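Local coordinates for protein ethylbenzene dehydrogenase alpha-subunit (Aromatoleum aromaticum, PDB 2IVF) that is the alpha subunit of a molybdenum enzyme of the molybdopterin oxidoreductase family, carrying two guanine dinucleotide pterin cofactors, a molybdenum atom and an iron-sulfur cluster, at residues V161-A166 / V649-W654. Residues are numbered along the deposited sequence; the frame is centred on the assembly and turned at random.
Sequences VSWDEA and VLPCAW. With MD1 (phosphoric acid 4-(2-amino-4-oxo-3,4,5,6,-tetrahydro-pteridin-6-yl)-2-hydroxy-3,4-dimercapto-but-3-en-yl ester guanylate ester), chain N.
Trp163 packs the benzo end of its indole against Leu650 and Pro651, its CH2 lying 3.6 Å from Leu650 CB and its CZ2 3.6 Å from Pro651 CD. The Pro651 carbonyl meets the ring edge in its plane, with Pro651 O 3.3 Å from Trp163 CZ2. With CG anti to the carbonyl carbon (chi1 -89°), the indole reaches from the first turn of its helix toward the strand, and its NE1 donates to the Glu683 carbonyl. Both methyls of Leu650 lie against Trp163 CZ3; one of them, CD2, is also 3.6 Å from Ala166 CB, so CD2 touches both Trp163 and Ala166. Ser162 N-caps this helix, its OG accepting from Glu165 N at 3.0 Å. Beyond the apolar patch, the chain leaving the strand lines the MD1 pocket through Cys652, Ala653 and Trp654, with Cys652 CB 3.4 Å from MD1 N2 and Trp654 NE1 3.1 Å from MD1 N7. The contact thus packs the start of helix 163-181 against the end of strand 648-651, which lies between 147-149 and 631-636 in a mixed sheet, while Ala690, Leu693 and Ile694 of helix 687-704 add further apolar contacts to Trp163 and Leu650.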
ATOM      1  N   VAL A 161      21.311 -18.517  18.633  1.00 19.82           N
ATOM      2  CA  VAL A 161      22.049 -18.400  19.893  1.00 20.02           C
ATOM      3  C   VAL A 161      21.117 -17.780  20.922  1.00 19.89           C
ATOM      4  O   VAL A 161      20.035 -17.336  20.553  1.00 20.31           O
ATOM      5  CB  VAL A 161      23.269 -17.492  19.715  1.00 20.14           C
ATOM      6  CG1 VAL A 161      24.199 -18.080  18.652  1.00 18.50           C
ATOM      7  CG2 VAL A 161      22.811 -16.096  19.316  1.00 17.92           C
ATOM      8  N   SER A 162      21.559 -17.708  22.176  1.00 20.95           N
ATOM      9  CA  SER A 162      20.773 -17.121  23.229  1.00 20.52           C
ATOM     10  C   SER A 162      20.878 -15.621  23.144  1.00 20.59           C
ATOM     11  O   SER A 162      21.849 -15.079  22.598  1.00 19.09           O
ATOM     12  CB  SER A 162      21.218 -17.562  24.609  1.00 21.61           C
ATOM     13  OG  SER A 162      22.546 -17.126  24.901  1.00 22.51           O
ATOM     14  N   TRP A 163      19.888 -14.943  23.711  1.00 20.67           N
ATOM     15  CA  TRP A 163      19.972 -13.497  23.873  1.00 21.27           C
ATOM     16  C   TRP A 163      21.244 -13.139  24.658  1.00 20.80           C
ATOM     17  O   TRP A 163      21.895 -12.144  24.419  1.00 21.30           O
ATOM     18  CB  TRP A 163      18.760 -12.966  24.618  1.00 21.23           C
ATOM     19  CG  TRP A 163      17.654 -12.621  23.765  1.00 20.75           C
ATOM     20  CD1 TRP A 163      16.593 -13.393  23.458  1.00 21.45           C
ATOM     21  CD2 TRP A 163      17.480 -11.394  23.087  1.00 21.89           C
ATOM     22  NE1 TRP A 163      15.753 -12.731  22.594  1.00 23.42           N
ATOM     23  CE2 TRP A 163      16.273 -11.481  22.369  1.00 23.40           C
ATOM     24  CE3 TRP A 163      18.229 -10.216  23.017  1.00 22.97           C
ATOM     25  CZ2 TRP A 163      15.790 -10.434  21.598  1.00 23.03           C
ATOM     26  CZ3 TRP A 163      17.747  -9.174  22.259  1.00 21.48           C
ATOM     27  CH2 TRP A 163      16.541  -9.289  21.552  1.00 22.47           C
ATOM     28  N   ASP A 164      21.584 -13.958  25.604  1.00 21.31           N
ATOM     29  CA  ASP A 164      22.770 -13.710  26.395  1.00 22.75           C
ATOM     30  C   ASP A 164      24.037 -13.671  25.547  1.00 22.37           C
ATOM     31  O   ASP A 164      24.862 -12.776  25.684  1.00 22.77           O
ATOM     32  CB  ASP A 164      22.903 -14.802  27.421  1.00 23.90           C
ATOM     33  CG  ASP A 164      23.719 -14.376  28.579  1.00 28.06           C
ATOM     34  OD1 ASP A 164      23.165 -13.604  29.389  1.00 31.73           O
ATOM     35  OD2 ASP A 164      24.895 -14.815  28.646  1.00 31.22           O
ATOM     36  N   GLU A 165      24.193 -14.658  24.686  1.00 22.81           N
ATOM     37  CA  GLU A 165      25.358 -14.705  23.803  1.00 23.17           C
ATOM     38  C   GLU A 165      25.354 -13.531  22.850  1.00 22.62           C
ATOM     39  O   GLU A 165      26.378 -12.834  22.706  1.00 22.38           O
ATOM     40  CB  GLU A 165      25.382 -16.010  23.009  1.00 23.56           C
ATOM     41  CG  GLU A 165      26.381 -15.990  21.833  1.00 24.98           C
ATOM     42  CD  GLU A 165      26.743 -17.354  21.292  1.00 24.27           C
ATOM     43  OE1 GLU A 165      26.225 -18.362  21.785  1.00 25.91           O
ATOM     44  OE2 GLU A 165      27.584 -17.412  20.389  1.00 29.11           O
ATOM     45  N   ALA A 166      24.193 -13.295  22.225  1.00 22.96           N
ATOM     46  CA  ALA A 166      24.017 -12.253  21.184  1.00 23.32           C
ATOM     47  C   ALA A 166      24.223 -10.834  21.744  1.00 23.94           C
ATOM     48  O   ALA A 166      25.038 -10.059  21.230  1.00 24.99           O
ATOM     49  CB  ALA A 166      22.672 -12.407  20.517  1.00 21.00           C
ATOM     50  N   VAL A 649      21.403 -10.981  14.576  1.00 21.57           N
ATOM     51  CA  VAL A 649      20.053 -10.487  14.407  1.00 21.74           C
ATOM     52  C   VAL A 649      19.292 -10.827  15.681  1.00 22.19           C
ATOM     53  O   VAL A 649      19.279 -12.001  16.116  1.00 20.97           O
ATOM     54  CB  VAL A 649      19.385 -11.101  13.169  1.00 21.82           C
ATOM     55  CG1 VAL A 649      17.939 -10.598  13.026  1.00 20.46           C
ATOM     56  CG2 VAL A 649      20.220 -10.793  11.898  1.00 21.55           C
ATOM     57  N   LEU A 650      18.666  -9.794  16.274  1.00 21.46           N
ATOM     58  CA  LEU A 650      17.950  -9.914  17.541  1.00 21.90           C
ATOM     59  C   LEU A 650      16.460  -9.847  17.251  1.00 21.30           C
ATOM     60  O   LEU A 650      16.003  -8.866  16.627  1.00 22.06           O
ATOM     61  CB  LEU A 650      18.304  -8.748  18.428  1.00 21.93           C
ATOM     62  CG  LEU A 650      19.764  -8.653  18.832  1.00 23.60           C
ATOM     63  CD1 LEU A 650      19.937  -7.440  19.697  1.00 22.92           C
ATOM     64  CD2 LEU A 650      20.227  -9.927  19.534  1.00 20.90           C
ATOM     65  N   PRO A 651      15.698 -10.869  17.639  1.00 21.44           N
ATOM     66  CA  PRO A 651      14.275 -10.860  17.226  1.00 21.87           C
ATOM     67  C   PRO A 651      13.385  -9.944  18.067  1.00 22.25           C
ATOM     68  O   PRO A 651      13.465  -9.983  19.268  1.00 21.51           O
ATOM     69  CB  PRO A 651      13.835 -12.301  17.448  1.00 22.15           C
ATOM     70  CG  PRO A 651      14.652 -12.767  18.612  1.00 22.28           C
ATOM     71  CD  PRO A 651      16.033 -12.069  18.399  1.00 21.23           C
ATOM     72  N   CYS A 652      12.489  -9.194  17.416  1.00 23.04           N
ATOM     73  CA  CYS A 652      11.645  -8.239  18.089  1.00 23.25           C
ATOM     74  C   CYS A 652      10.158  -8.510  17.946  1.00 23.31           C
ATOM     75  O   CYS A 652       9.669  -9.170  17.014  1.00 23.58           O
ATOM     76  CB  CYS A 652      11.944  -6.821  17.596  1.00 22.94           C
ATOM     77  SG  CYS A 652      13.625  -6.371  17.969  1.00 25.52           S
ATOM     78  N   ALA A 653       9.454  -7.997  18.938  1.00 24.02           N
ATOM     79  CA  ALA A 653       8.024  -8.072  18.992  1.00 24.11           C
ATOM     80  C   ALA A 653       7.488  -7.147  17.895  1.00 23.87           C
ATOM     81  O   ALA A 653       8.083  -6.112  17.612  1.00 24.19           O
ATOM     82  CB  ALA A 653       7.558  -7.643  20.391  1.00 22.63           C
ATOM     83  N   TRP A 654       6.384  -7.515  17.247  1.00 24.85           N
ATOM     84  CA  TRP A 654       5.854  -6.699  16.158  1.00 23.80           C
ATOM     85  C   TRP A 654       4.548  -6.007  16.605  1.00 24.26           C
ATOM     86  O   TRP A 654       4.211  -5.972  17.782  1.00 24.30           O
ATOM     87  CB  TRP A 654       5.614  -7.594  14.921  1.00 23.96           C
ATOM     88  CG  TRP A 654       5.984  -6.993  13.615  1.00 23.51           C
ATOM     89  CD1 TRP A 654       6.216  -5.675  13.345  1.00 23.99           C
ATOM     90  CD2 TRP A 654       6.169  -7.689  12.378  1.00 25.22           C
ATOM     91  NE1 TRP A 654       6.551  -5.509  12.044  1.00 24.22           N
ATOM     92  CE2 TRP A 654       6.555  -6.733  11.424  1.00 23.52           C
ATOM     93  CE3 TRP A 654       6.068  -9.038  11.992  1.00 24.03           C
ATOM     94  CZ2 TRP A 654       6.804  -7.061  10.093  1.00 24.80           C
ATOM     95  CZ3 TRP A 654       6.314  -9.372  10.655  1.00 25.10           C
ATOM     96  CH2 TRP A 654       6.695  -8.389   9.734  1.00 24.14           C
TER
HETATM   97  PB  MD1 N1987      13.537   2.099   5.886  1.00 16.59           P
HETATM   98  O3B MD1 N1987      12.454   1.004   5.526  1.00 15.03           O
HETATM   99  O1B MD1 N1987      13.097   2.749   7.148  1.00 15.52           O
HETATM  100  O2B MD1 N1987      14.923   1.626   5.674  1.00 15.68           O
HETATM  101  O3A MD1 N1987      13.299   3.151   4.723  1.00 16.15           O
HETATM  102  C10 MD1 N1987      12.365   4.247   4.836  1.00 17.02           C
HETATM  103  C11 MD1 N1987      12.346   4.857   3.444  1.00 17.07           C
HETATM  104  O11 MD1 N1987      11.495   3.941   2.675  1.00 18.30           O
HETATM  105  C12 MD1 N1987      11.686   6.209   3.475  1.00 17.74           C
HETATM  106  S12 MD1 N1987      10.723   6.715   4.795  1.00 18.07           S
HETATM  107  C13 MD1 N1987      11.772   7.067   2.407  1.00 16.61           C
HETATM  108  S13 MD1 N1987      10.998   8.567   2.388  1.00 15.35           S
HETATM  109  C14 MD1 N1987      12.573   6.761   1.200  1.00 17.48           C
HETATM  110  N15 MD1 N1987      11.910   6.685  -0.058  1.00 15.70           N
HETATM  111  C16 MD1 N1987      12.569   6.280  -1.189  1.00 15.37           C
HETATM  112  C15 MD1 N1987      11.882   6.355  -2.386  1.00 17.69           C
HETATM  113  O14 MD1 N1987      10.699   6.788  -2.441  1.00 14.42           O
HETATM  114  N17 MD1 N1987      12.552   5.864  -3.459  1.00 16.59           N
HETATM  115  C17 MD1 N1987      13.864   5.397  -3.361  1.00 16.80           C
HETATM  116  N16 MD1 N1987      14.428   4.968  -4.481  1.00 15.57           N
HETATM  117  N18 MD1 N1987      14.516   5.385  -2.187  1.00 14.92           N
HETATM  118  C20 MD1 N1987      13.888   5.824  -1.118  1.00 16.65           C
HETATM  119  N8  MD1 N1987      14.559   5.864   0.062  1.00 14.77           N
HETATM  120  C7  MD1 N1987      13.985   6.243   1.325  1.00 16.37           C
HETATM  121  PA  MD1 N1987      12.485  -0.605   5.491  1.00 15.83           P
HETATM  122  O1A MD1 N1987      11.058  -1.019   5.655  1.00 15.08           O
HETATM  123  O2A MD1 N1987      13.171  -1.018   4.247  1.00 17.48           O
HETATM  124  O5' MD1 N1987      13.343  -1.068   6.733  1.00 17.74           O
HETATM  125  C5' MD1 N1987      12.744  -0.897   8.013  1.00 16.74           C
HETATM  126  C4' MD1 N1987      12.836  -2.155   8.774  1.00 14.91           C
HETATM  127  O4' MD1 N1987      12.064  -1.897   9.941  1.00 17.51           O
HETATM  128  C1' MD1 N1987      11.556  -3.177  10.319  1.00 16.62           C
HETATM  129  N9  MD1 N1987      10.412  -3.128  11.240  1.00 17.49           N
HETATM  130  C4  MD1 N1987      10.510  -3.409  12.531  1.00 17.93           C
HETATM  131  N3  MD1 N1987      11.598  -3.753  13.259  1.00 16.65           N
HETATM  132  C2  MD1 N1987      11.482  -3.984  14.567  1.00 16.66           C
HETATM  133  N2  MD1 N1987      12.571  -4.315  15.311  1.00 16.03           N
HETATM  134  N1  MD1 N1987      10.219  -3.944  15.125  1.00 18.55           N
HETATM  135  C6  MD1 N1987       9.075  -3.604  14.445  1.00 15.70           C
HETATM  136  O6  MD1 N1987       8.009  -3.528  15.055  1.00 16.51           O
HETATM  137  C5  MD1 N1987       9.220  -3.312  13.080  1.00 17.73           C
HETATM  138  N7  MD1 N1987       8.388  -2.981  12.099  1.00 15.71           N
HETATM  139  C8  MD1 N1987       9.126  -2.862  10.991  1.00 16.68           C
HETATM  140  C2' MD1 N1987      11.122  -3.822   9.006  1.00 17.27           C
HETATM  141  O2' MD1 N1987      11.082  -5.269   9.056  1.00 18.21           O
HETATM  142  C3' MD1 N1987      12.130  -3.267   7.989  1.00 16.04           C
HETATM  143  O3' MD1 N1987      13.098  -4.268   7.578  1.00 15.84           O